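Local structure of type IV pilus assembly protein PilF (Pseudomonas aeruginosa, 2HO1) at residues A71-Q82 and E93-N104; L108-Y116 and R142-Q153. The protein is an outer membrane lipoprotein of six tetratricopeptide repeats, essential for localizing PilQ to the outer membrane and assembling it into the dodecameric secretin of type IV pili. All coordinates share one frame; numbering follows the deposited sequence.

Contact 1 of 2, residues A71-Q82 and E93-N104; sequences ADAHAALAVVFQ and EYRKALASDSRN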
loop_
_atom_site.group_PDB
_atom_site.type_symbol
_atom_site.label_atom_id
_atom_site.label_comp_id
_atom_site.label_asym_id
_atom_site.label_seq_id
_atom_site.Cartn_x
_atom_site.Cartn_y
_atom_site.Cartn_z
ATOM N N ALA A 71 -0.587 -19.695 -13.221
ATOM C CA ALA A 71 0.138 -18.573 -12.656
ATOM C C ALA A 71 1.421 -19.029 -11.974
ATOM O O ALA A 71 2.453 -18.341 -12.038
ATOM C CB ALA A 71 -0.741 -17.813 -11.662
ATOM N N ASP A 72 1.366 -20.181 -11.314
ATOM C CA ASP A 72 2.543 -20.663 -10.626
ATOM C C ASP A 72 3.627 -21.133 -11.614
ATOM O O ASP A 72 4.808 -21.046 -11.301
ATOM C CB ASP A 72 2.194 -21.814 -9.671
ATOM C CG ASP A 72 1.537 -21.345 -8.367
ATOM O OD1 ASP A 72 1.339 -20.130 -8.153
ATOM O OD2 ASP A 72 1.226 -22.220 -7.540
ATOM N N ALA A 73 3.233 -21.635 -12.780
ATOM C CA ALA A 73 4.224 -22.098 -13.756
ATOM C C ALA A 73 4.879 -20.894 -14.426
ATOM O O ALA A 73 6.107 -20.861 -14.634
ATOM C CB ALA A 73 3.586 -23.006 -14.782
ATOM N N HIS A 74 4.071 -19.901 -14.778
ATOM C CA HIS A 74 4.649 -18.681 -15.351
ATOM C C HIS A 74 5.588 -18.037 -14.328
ATOM O O HIS A 74 6.717 -17.645 -14.648
ATOM C CB HIS A 74 3.548 -17.712 -15.725
ATOM C CG HIS A 74 2.855 -18.083 -16.988
ATOM N ND1 HIS A 74 3.521 -18.197 -18.192
ATOM C CD2 HIS A 74 1.562 -18.380 -17.241
ATOM C CE1 HIS A 74 2.663 -18.547 -19.131
ATOM N NE2 HIS A 74 1.468 -18.663 -18.582
ATOM N N ALA A 75 5.144 -17.975 -13.078
ATOM C CA ALA A 75 5.950 -17.360 -12.020
ATOM C C ALA A 75 7.301 -18.042 -11.802
ATOM O O ALA A 75 8.320 -17.384 -11.594
ATOM C CB ALA A 75 5.153 -17.335 -10.713
ATOM N N ALA A 76 7.314 -19.369 -11.826
ATOM C CA ALA A 76 8.553 -20.111 -11.656
ATOM C C ALA A 76 9.466 -19.873 -12.864
ATOM O O ALA A 76 10.675 -19.673 -12.718
ATOM C CB ALA A 76 8.244 -21.614 -11.507
ATOM N N LEU A 77 8.892 -19.918 -14.060
ATOM C CA LEU A 77 9.678 -19.674 -15.271
ATOM C C LEU A 77 10.278 -18.259 -15.181
ATOM O O LEU A 77 11.414 -18.041 -15.574
ATOM C CB LEU A 77 8.789 -19.834 -16.505
ATOM C CG LEU A 77 9.442 -19.961 -17.889
ATOM C CD1 LEU A 77 10.488 -21.094 -17.919
ATOM C CD2 LEU A 77 8.320 -20.247 -18.899
ATOM N N ALA A 78 9.506 -17.308 -14.642
ATOM C CA ALA A 78 9.966 -15.945 -14.435
ATOM C C ALA A 78 11.243 -15.865 -13.607
ATOM O O ALA A 78 12.136 -15.089 -13.931
ATOM C CB ALA A 78 8.870 -15.095 -13.816
ATOM N N VAL A 79 11.346 -16.670 -12.547
ATOM C CA VAL A 79 12.567 -16.609 -11.760
ATOM C C VAL A 79 13.682 -17.377 -12.474
ATOM O O VAL A 79 14.863 -17.130 -12.222
ATOM C CB VAL A 79 12.371 -17.154 -10.326
ATOM C CG1 VAL A 79 11.093 -16.576 -9.710
ATOM C CG2 VAL A 79 12.358 -18.652 -10.343
ATOM N N VAL A 80 13.318 -18.311 -13.352
ATOM C CA VAL A 80 14.344 -19.045 -14.094
ATOM C C VAL A 80 15.038 -17.960 -14.935
ATOM O O VAL A 80 16.242 -17.801 -14.856
ATOM C CB VAL A 80 13.793 -20.123 -15.058
ATOM C CG1 VAL A 80 14.921 -20.560 -16.030
ATOM C CG2 VAL A 80 13.288 -21.359 -14.271
ATOM N N PHE A 81 14.267 -17.198 -15.704
ATOM C CA PHE A 81 14.808 -16.134 -16.551
ATOM C C PHE A 81 15.530 -15.038 -15.765
ATOM O O PHE A 81 16.571 -14.542 -16.187
ATOM C CB PHE A 81 13.699 -15.505 -17.395
ATOM C CG PHE A 81 13.168 -16.403 -18.471
ATOM C CD1 PHE A 81 14.027 -17.100 -19.299
ATOM C CD2 PHE A 81 11.807 -16.542 -18.662
ATOM C CE1 PHE A 81 13.538 -17.924 -20.290
ATOM C CE2 PHE A 81 11.314 -17.364 -19.653
ATOM C CZ PHE A 81 12.181 -18.056 -20.467
ATOM N N GLN A 82 14.938 -14.641 -14.643
ATOM C CA GLN A 82 15.496 -13.607 -13.788
ATOM C C GLN A 82 16.862 -14.071 -13.336
ATOM O O GLN A 82 17.816 -13.309 -13.318
ATOM C CB GLN A 82 14.565 -13.399 -12.583
ATOM C CG GLN A 82 15.126 -12.625 -11.398
ATOM C CD GLN A 82 14.054 -12.437 -10.302
ATOM O OE1 GLN A 82 12.975 -13.044 -10.365
ATOM N NE2 GLN A 82 14.348 -11.608 -9.314
ATOM N N GLU A 93 7.099 -13.109 -18.199
ATOM C CA GLU A 93 6.543 -14.241 -17.475
ATOM C C GLU A 93 5.876 -13.775 -16.179
ATOM O O GLU A 93 4.865 -14.325 -15.774
ATOM C CB GLU A 93 7.620 -15.271 -17.189
ATOM C CG GLU A 93 7.994 -16.138 -18.403
ATOM C CD GLU A 93 6.793 -16.858 -19.014
ATOM O OE1 GLU A 93 5.993 -17.473 -18.265
ATOM O OE2 GLU A 93 6.651 -16.825 -20.254
ATOM N N TYR A 94 6.470 -12.785 -15.512
ATOM C CA TYR A 94 5.858 -12.217 -14.322
ATOM C C TYR A 94 4.496 -11.628 -14.660
ATOM O O TYR A 94 3.538 -11.799 -13.914
ATOM C CB TYR A 94 6.766 -11.162 -13.690
ATOM C CG TYR A 94 7.730 -11.712 -12.660
ATOM C CD1 TYR A 94 7.283 -12.516 -11.622
ATOM C CD2 TYR A 94 9.085 -11.423 -12.726
ATOM C CE1 TYR A 94 8.158 -13.018 -10.682
ATOM C CE2 TYR A 94 9.966 -11.920 -11.790
ATOM C CZ TYR A 94 9.498 -12.717 -10.768
ATOM O OH TYR A 94 10.372 -13.212 -9.833
ATOM N N ARG A 95 4.397 -10.957 -15.802
ATOM C CA ARG A 95 3.125 -10.379 -16.204
ATOM C C ARG A 95 2.102 -11.438 -16.581
ATOM O O ARG A 95 0.922 -11.272 -16.296
ATOM C CB ARG A 95 3.314 -9.382 -17.352
ATOM C CG ARG A 95 4.026 -8.122 -16.933
ATOM C CD ARG A 95 4.000 -7.160 -18.088
ATOM N NE ARG A 95 4.959 -6.072 -18.018
ATOM C CZ ARG A 95 4.846 -4.988 -17.250
ATOM N NH1 ARG A 95 3.798 -4.833 -16.436
ATOM N NH2 ARG A 95 5.762 -4.023 -17.341
ATOM N N LYS A 96 2.536 -12.522 -17.221
ATOM C CA LYS A 96 1.595 -13.575 -17.584
ATOM C C LYS A 96 1.074 -14.251 -16.320
ATOM O O LYS A 96 -0.077 -14.638 -16.258
ATOM C CB LYS A 96 2.234 -14.637 -18.496
ATOM C CG LYS A 96 2.564 -14.121 -19.917
ATOM C CD LYS A 96 3.093 -15.249 -20.787
ATOM C CE LYS A 96 3.383 -14.775 -22.202
ATOM N NZ LYS A 96 3.880 -15.923 -23.022
ATOM N N ALA A 97 1.940 -14.400 -15.325
ATOM C CA ALA A 97 1.571 -15.016 -14.057
ATOM C C ALA A 97 0.486 -14.165 -13.363
ATOM O O ALA A 97 -0.479 -14.700 -12.830
ATOM C CB ALA A 97 2.797 -15.125 -13.190
ATOM N N LEU A 98 0.641 -12.846 -13.402
ATOM C CA LEU A 98 -0.322 -11.928 -12.810
ATOM C C LEU A 98 -1.589 -11.671 -13.648
ATOM O O LEU A 98 -2.542 -11.089 -13.157
ATOM C CB LEU A 98 0.355 -10.598 -12.523
ATOM C CG LEU A 98 1.475 -10.758 -11.499
ATOM C CD1 LEU A 98 2.290 -9.478 -11.461
ATOM C CD2 LEU A 98 0.861 -11.093 -10.104
ATOM N N ALA A 99 -1.594 -12.086 -14.908
ATOM C CA ALA A 99 -2.759 -11.867 -15.750
ATOM C C ALA A 99 -3.824 -12.763 -15.168
ATOM O O ALA A 99 -4.980 -12.368 -15.005
ATOM C CB ALA A 99 -2.461 -12.258 -17.200
ATOM N N SER A 100 -3.405 -13.975 -14.824
ATOM C CA SER A 100 -4.293 -14.963 -14.234
ATOM C C SER A 100 -4.956 -14.368 -12.985
ATOM O O SER A 100 -6.171 -14.139 -12.959
ATOM C CB SER A 100 -3.487 -16.213 -13.890
ATOM O OG SER A 100 -2.823 -16.688 -15.054
ATOM N N ASP A 101 -4.153 -14.131 -11.951
ATOM C CA ASP A 101 -4.647 -13.522 -10.721
ATOM C C ASP A 101 -3.760 -12.325 -10.392
ATOM O O ASP A 101 -2.693 -12.474 -9.831
ATOM C CB ASP A 101 -4.643 -14.532 -9.556
ATOM C CG ASP A 101 -3.318 -15.276 -9.416
ATOM O OD1 ASP A 101 -2.351 -14.933 -10.152
ATOM O OD2 ASP A 101 -3.252 -16.201 -8.561
ATOM N N SER A 102 -4.217 -11.139 -10.775
ATOM C CA SER A 102 -3.484 -9.891 -10.542
ATOM C C SER A 102 -3.212 -9.548 -9.069
ATOM O O SER A 102 -2.424 -8.633 -8.790
ATOM C CB SER A 102 -4.250 -8.720 -11.158
ATOM O OG SER A 102 -5.510 -8.585 -10.518
ATOM N N ARG A 103 -3.860 -10.259 -8.138
ATOM C CA ARG A 103 -3.680 -9.969 -6.706
ATOM C C ARG A 103 -2.953 -11.012 -5.849
ATOM O O ARG A 103 -2.984 -10.931 -4.619
ATOM C CB ARG A 103 -5.029 -9.592 -6.074
ATOM C CG ARG A 103 -5.584 -8.291 -6.693
ATOM C CD ARG A 103 -6.776 -7.671 -5.942
ATOM N NE ARG A 103 -7.968 -8.518 -5.951
ATOM C CZ ARG A 103 -8.357 -9.275 -4.928
ATOM N NH1 ARG A 103 -7.648 -9.288 -3.803
ATOM N NH2 ARG A 103 -9.460 -10.013 -5.028
ATOM N N ASN A 104 -2.278 -11.947 -6.523
ATOM C CA ASN A 104 -1.480 -13.002 -5.913
ATOM C C ASN A 104 -0.265 -12.371 -5.222
ATOM O O ASN A 104 0.714 -12.002 -5.879
ATOM C CB ASN A 104 -0.991 -13.959 -7.015
ATOM C CG ASN A 104 -0.172 -15.096 -6.476
ATOM O OD1 ASN A 104 0.668 -14.924 -5.614
ATOM N ND2 ASN A 104 -0.401 -16.273 -7.004
HETATM O O HOH W 1 0.994 -18.487 -5.800
HETATM O O HOH W 2 -2.068 -19.413 -8.054
#

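Contact 2 of 2, residues L108-Y116 and R142-Q153; sequences LNNYGGFLY and RVFENLGLVSLQ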
loop_
_atom_site.group_PDB
_atom_site.type_symbol
_atom_site.label_atom_id
_atom_site.label_comp_id
_atom_site.label_asym_id
_atom_site.label_seq_id
_atom_site.Cartn_x
_atom_site.Cartn_y
_atom_site.Cartn_z
ATOM N N LEU A 108 3.260 -11.127 -6.728
ATOM C CA LEU A 108 3.425 -9.680 -6.738
ATOM C C LEU A 108 4.716 -9.341 -5.992
ATOM O O LEU A 108 5.452 -8.437 -6.388
ATOM C CB LEU A 108 2.247 -8.980 -6.063
ATOM C CG LEU A 108 0.963 -8.870 -6.912
ATOM C CD1 LEU A 108 -0.218 -8.451 -5.999
ATOM C CD2 LEU A 108 1.172 -7.834 -8.067
ATOM N N ASN A 109 5.015 -10.069 -4.925
ATOM C CA ASN A 109 6.215 -9.754 -4.163
ATOM C C ASN A 109 7.482 -10.161 -4.921
ATOM O O ASN A 109 8.435 -9.418 -4.927
ATOM C CB ASN A 109 6.174 -10.409 -2.771
ATOM C CG ASN A 109 7.394 -10.052 -1.931
ATOM O OD1 ASN A 109 7.699 -8.877 -1.711
ATOM N ND2 ASN A 109 8.089 -11.059 -1.459
ATOM N N ASN A 110 7.478 -11.337 -5.560
ATOM C CA ASN A 110 8.623 -11.774 -6.343
ATOM C C ASN A 110 8.856 -10.781 -7.507
ATOM O O ASN A 110 9.998 -10.424 -7.809
ATOM C CB ASN A 110 8.384 -13.170 -6.919
ATOM C CG ASN A 110 8.464 -14.281 -5.847
ATOM O OD1 ASN A 110 8.978 -14.063 -4.764
ATOM N ND2 ASN A 110 7.967 -15.462 -6.168
ATOM N N TYR A 111 7.777 -10.359 -8.165
ATOM C CA TYR A 111 7.898 -9.415 -9.266
ATOM C C TYR A 111 8.417 -8.041 -8.780
ATOM O O TYR A 111 9.327 -7.448 -9.394
ATOM C CB TYR A 111 6.554 -9.300 -10.011
ATOM C CG TYR A 111 6.565 -8.433 -11.287
ATOM C CD1 TYR A 111 7.725 -8.306 -12.083
ATOM C CD2 TYR A 111 5.394 -7.802 -11.727
ATOM C CE1 TYR A 111 7.699 -7.570 -13.284
ATOM C CE2 TYR A 111 5.357 -7.073 -12.923
ATOM C CZ TYR A 111 6.519 -6.958 -13.697
ATOM O OH TYR A 111 6.488 -6.164 -14.835
ATOM N N GLY A 112 7.867 -7.534 -7.677
ATOM C CA GLY A 112 8.351 -6.266 -7.160
ATOM C C GLY A 112 9.816 -6.342 -6.757
ATOM O O GLY A 112 10.581 -5.338 -6.857
ATOM N N GLY A 113 10.214 -7.526 -6.286
ATOM C CA GLY A 113 11.612 -7.740 -5.916
ATOM C C GLY A 113 12.449 -7.649 -7.211
ATOM O O GLY A 113 13.526 -7.044 -7.245
ATOM N N PHE A 114 11.925 -8.244 -8.280
ATOM C CA PHE A 114 12.590 -8.238 -9.602
ATOM C C PHE A 114 12.702 -6.775 -10.064
ATOM O O PHE A 114 13.789 -6.306 -10.456
ATOM C CB PHE A 114 11.759 -9.044 -10.612
ATOM C CG PHE A 114 12.170 -8.829 -12.054
ATOM C CD1 PHE A 114 13.401 -9.300 -12.525
ATOM C CD2 PHE A 114 11.345 -8.125 -12.929
ATOM C CE1 PHE A 114 13.805 -9.073 -13.861
ATOM C CE2 PHE A 114 11.730 -7.887 -14.247
ATOM C CZ PHE A 114 12.965 -8.365 -14.718
ATOM N N LEU A 115 11.581 -6.056 -10.001
ATOM C CA LEU A 115 11.558 -4.655 -10.410
ATOM C C LEU A 115 12.584 -3.819 -9.658
ATOM O O LEU A 115 13.221 -2.943 -10.249
ATOM C CB LEU A 115 10.154 -4.062 -10.265
ATOM C CG LEU A 115 9.174 -4.687 -11.263
ATOM C CD1 LEU A 115 7.742 -4.325 -10.864
ATOM C CD2 LEU A 115 9.513 -4.226 -12.706
ATOM N N TYR A 116 12.756 -4.102 -8.369
ATOM C CA TYR A 116 13.731 -3.404 -7.523
ATOM C C TYR A 116 15.174 -3.660 -8.053
ATOM O O TYR A 116 15.981 -2.739 -8.155
ATOM C CB TYR A 116 13.602 -3.900 -6.078
ATOM C CG TYR A 116 14.721 -3.485 -5.131
ATOM C CD1 TYR A 116 14.832 -2.170 -4.694
ATOM C CD2 TYR A 116 15.666 -4.402 -4.690
ATOM C CE1 TYR A 116 15.851 -1.776 -3.849
ATOM C CE2 TYR A 116 16.702 -4.017 -3.831
ATOM C CZ TYR A 116 16.781 -2.700 -3.422
ATOM O OH TYR A 116 17.778 -2.279 -2.586
ATOM N N ARG A 142 8.250 -9.969 4.194
ATOM C CA ARG A 142 9.193 -9.718 3.085
ATOM C C ARG A 142 8.673 -8.612 2.189
ATOM O O ARG A 142 9.448 -7.826 1.634
ATOM C CB ARG A 142 9.391 -10.985 2.248
ATOM C CG ARG A 142 10.564 -11.825 2.722
ATOM C CD ARG A 142 10.405 -13.338 2.453
ATOM N NE ARG A 142 9.887 -13.708 1.129
ATOM C CZ ARG A 142 9.982 -14.942 0.627
ATOM N NH1 ARG A 142 10.584 -15.900 1.341
ATOM N NH2 ARG A 142 9.471 -15.234 -0.571
ATOM N N VAL A 143 7.352 -8.577 2.012
ATOM C CA VAL A 143 6.755 -7.534 1.219
ATOM C C VAL A 143 7.106 -6.177 1.836
ATOM O O VAL A 143 7.481 -5.247 1.116
ATOM C CB VAL A 143 5.220 -7.692 1.162
ATOM C CG1 VAL A 143 4.603 -6.491 0.508
ATOM C CG2 VAL A 143 4.867 -8.975 0.423
ATOM N N PHE A 144 6.990 -6.054 3.156
ATOM C CA PHE A 144 7.315 -4.800 3.818
ATOM C C PHE A 144 8.812 -4.508 3.809
ATOM O O PHE A 144 9.229 -3.333 3.807
ATOM C CB PHE A 144 6.796 -4.778 5.249
ATOM C CG PHE A 144 5.318 -4.564 5.338
ATOM C CD1 PHE A 144 4.729 -3.437 4.758
ATOM C CD2 PHE A 144 4.497 -5.497 5.959
ATOM C CE1 PHE A 144 3.368 -3.243 4.788
ATOM C CE2 PHE A 144 3.115 -5.290 5.983
ATOM C CZ PHE A 144 2.564 -4.157 5.393
ATOM N N GLU A 145 9.628 -5.551 3.857
ATOM C CA GLU A 145 11.056 -5.321 3.755
ATOM C C GLU A 145 11.313 -4.677 2.372
ATOM O O GLU A 145 12.042 -3.701 2.257
ATOM C CB GLU A 145 11.835 -6.635 3.825
ATOM C CG GLU A 145 13.332 -6.428 3.581
ATOM C CD GLU A 145 14.131 -7.714 3.614
ATOM O OE1 GLU A 145 13.683 -8.726 3.022
ATOM O OE2 GLU A 145 15.218 -7.700 4.235
ATOM N N ASN A 146 10.713 -5.235 1.329
ATOM C CA ASN A 146 10.891 -4.710 -0.024
ATOM C C ASN A 146 10.407 -3.273 -0.189
ATOM O O ASN A 146 11.035 -2.482 -0.884
ATOM C CB ASN A 146 10.232 -5.631 -1.055
ATOM C CG ASN A 146 11.043 -6.887 -1.286
ATOM O OD1 ASN A 146 12.254 -6.885 -1.081
ATOM N ND2 ASN A 146 10.389 -7.959 -1.713
ATOM N N LEU A 147 9.310 -2.936 0.468
ATOM C CA LEU A 147 8.785 -1.576 0.423
ATOM C C LEU A 147 9.816 -0.661 1.069
ATOM O O LEU A 147 10.044 0.465 0.613
ATOM C CB LEU A 147 7.437 -1.511 1.155
ATOM C CG LEU A 147 6.269 -2.048 0.308
ATOM C CD1 LEU A 147 5.005 -2.228 1.189
ATOM C CD2 LEU A 147 5.974 -1.094 -0.844
ATOM N N GLY A 148 10.446 -1.135 2.141
ATOM C CA GLY A 148 11.487 -0.341 2.790
ATOM C C GLY A 148 12.725 -0.154 1.908
ATOM O O GLY A 148 13.265 0.946 1.795
ATOM N N LEU A 149 13.181 -1.215 1.258
ATOM C CA LEU A 149 14.355 -1.077 0.407
ATOM C C LEU A 149 14.059 -0.133 -0.764
ATOM O O LEU A 149 14.888 0.729 -1.083
ATOM C CB LEU A 149 14.823 -2.453 -0.088
ATOM C CG LEU A 149 15.379 -3.391 0.995
ATOM C CD1 LEU A 149 15.387 -4.801 0.465
ATOM C CD2 LEU A 149 16.782 -2.991 1.435
ATOM N N VAL A 150 12.884 -0.274 -1.391
ATOM C CA VAL A 150 12.507 0.606 -2.505
ATOM C C VAL A 150 12.438 2.051 -1.995
ATOM O O VAL A 150 12.847 2.987 -2.687
ATOM C CB VAL A 150 11.125 0.190 -3.120
ATOM C CG1 VAL A 150 10.610 1.261 -4.096
ATOM C CG2 VAL A 150 11.254 -1.168 -3.834
ATOM N N SER A 151 11.940 2.250 -0.776
ATOM C CA SER A 151 11.849 3.595 -0.234
ATOM C C SER A 151 13.241 4.219 -0.102
ATOM O O SER A 151 13.421 5.440 -0.310
ATOM C CB SER A 151 11.131 3.586 1.124
ATOM O OG SER A 151 9.759 3.296 0.955
ATOM N N LEU A 152 14.222 3.392 0.259
ATOM C CA LEU A 152 15.594 3.866 0.377
ATOM C C LEU A 152 16.045 4.477 -0.941
ATOM O O LEU A 152 16.536 5.603 -0.983
ATOM C CB LEU A 152 16.522 2.711 0.752
ATOM C CG LEU A 152 17.087 2.678 2.171
ATOM C CD1 LEU A 152 16.216 3.459 3.127
ATOM C CD2 LEU A 152 17.246 1.249 2.635
ATOM N N GLN A 153 15.850 3.727 -2.020
ATOM C CA GLN A 153 16.235 4.172 -3.349
ATOM C C GLN A 153 15.454 5.375 -3.847
ATOM O O GLN A 153 15.870 6.034 -4.792
ATOM C CB GLN A 153 16.106 3.028 -4.352
ATOM C CG GLN A 153 17.064 1.866 -4.055
ATOM C CD GLN A 153 18.486 2.347 -3.777
ATOM O OE1 GLN A 153 19.038 3.128 -4.535
ATOM N NE2 GLN A 153 19.070 1.885 -2.681
HETATM O O HOH W 3 7.842 -13.686 -2.015
HETATM O O HOH W 4 17.779 -0.337 -1.034
#

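Contact 1 of 2, residues A71-Q82 and E93-N104
His-74 and Glu-93 join the two helices of a tetratricopeptide-repeat helical hairpin, whose axes run antiparallel (163°) and approach to 7.6 Å. Two direct hydrogen bonds cross it. ND1 of His-74 donates to OE1 of Glu-93 (2.6 Å) almost straight, at 164°, in the plane of the imidazole and on the syn side of the carboxylate; NE2 also bonds to Pro-68 O, which fixes the ring's rotation. Near the C-terminal end of segment 71-82, Tyr-94 OH gives its proton to OE1 of Gln-82 (2.7 Å), in the carbonyl plane.

Van der Waals packing accompanies these bonds. Bent at chi2 (-56°), Glu-93 fits as a knob among His-74, Leu-77, Ala-78 and Phe-81, with its CG at the edge of the Phe-81 ring. The small Ala-71 and Ala-97 allow close approach, their CA atoms 4.1 Å apart.

Two CH-pi contacts cover ring faces: CB of Lys-96 lies over the imidazole of His-74, and CB of Ala-78 stands 3.6 Å from the centroid of the Tyr-94 ring.

Near the start of segment 71-82, Asn-104, its OD1 capping Val-107 N and its ND2 bonded to Asp-101 OD2, reaches Asp-72 through a water 2.9 Å from both Asn-104 ND2 and Asp-72 OD1.

Contact 2 of 2, residues L108-Y116 and R142-Q153
Asn-109 and Asn-146 meet at about a right angle, their amide planes 29° apart. ND2 of Asn-146 donates to OD1 of Asn-109 at 2.8 Å, staying near its own amide plane but reaching the acceptor from a direction tilted 33° from the carbonyl plane. With CG of Asn-109 opposite the backbone N, the amide extends across to the other helix, where OD1 also lies 3.5 Å from CG2 of Val-143. The ND2 of Asn-109 turns to a water at 2.7 Å, which accepts from Arg-142 NH2 as well, in the guanidinium plane, and donates to Asn-110 OD1. One water thus joins three polar side chains at this end.

Tyr-116 carries the other end. It runs antiparallel to the side chain of Val-150, with CD1 3.8 Å from CG2 of Val-150, and crosses Leu-149 and Gln-153 at about right angles. CG of Gln-153 comes to CE1 of Tyr-116, while CB of Leu-149 touches CZ. A second water lies beside Tyr-116 OH; it donates to Leu-149 O and accepts from Gln-153 NE2.

Between these two groups lies Gly-113. The helix axes are 10.1 Å apart and inclined by only 22°, the near-parallel packing of corresponding first helices in successive tetratricopeptide repeats, here those assigned by inference to the third and fourth repeats, that builds a superhelix.

How the contacts relate
From the N terminus, helix 71-83 turns back into helix 87-100, and contact 1 closes this short hairpin with ten residues between its segments. The chain then enters helix 105-117, whose segment 108-116 opens contact 2; helix 121-131 intervenes before segment 142-153 closes it across 25 residues. The contacts are therefore in series, neither nested nor crossed: contact 1 joins antiparallel neighbours, contact 2 near-parallel helices assigned to the third and fourth repeats. Their centres lie 16 Å apart, but they touch directly: Tyr-94 CB is 3.4 Å from Tyr-111 CD1, and Leu-98 CD1 is 3.5 Å from Tyr-111 CD2, packing that couples helix 87-100 to helix 105-117.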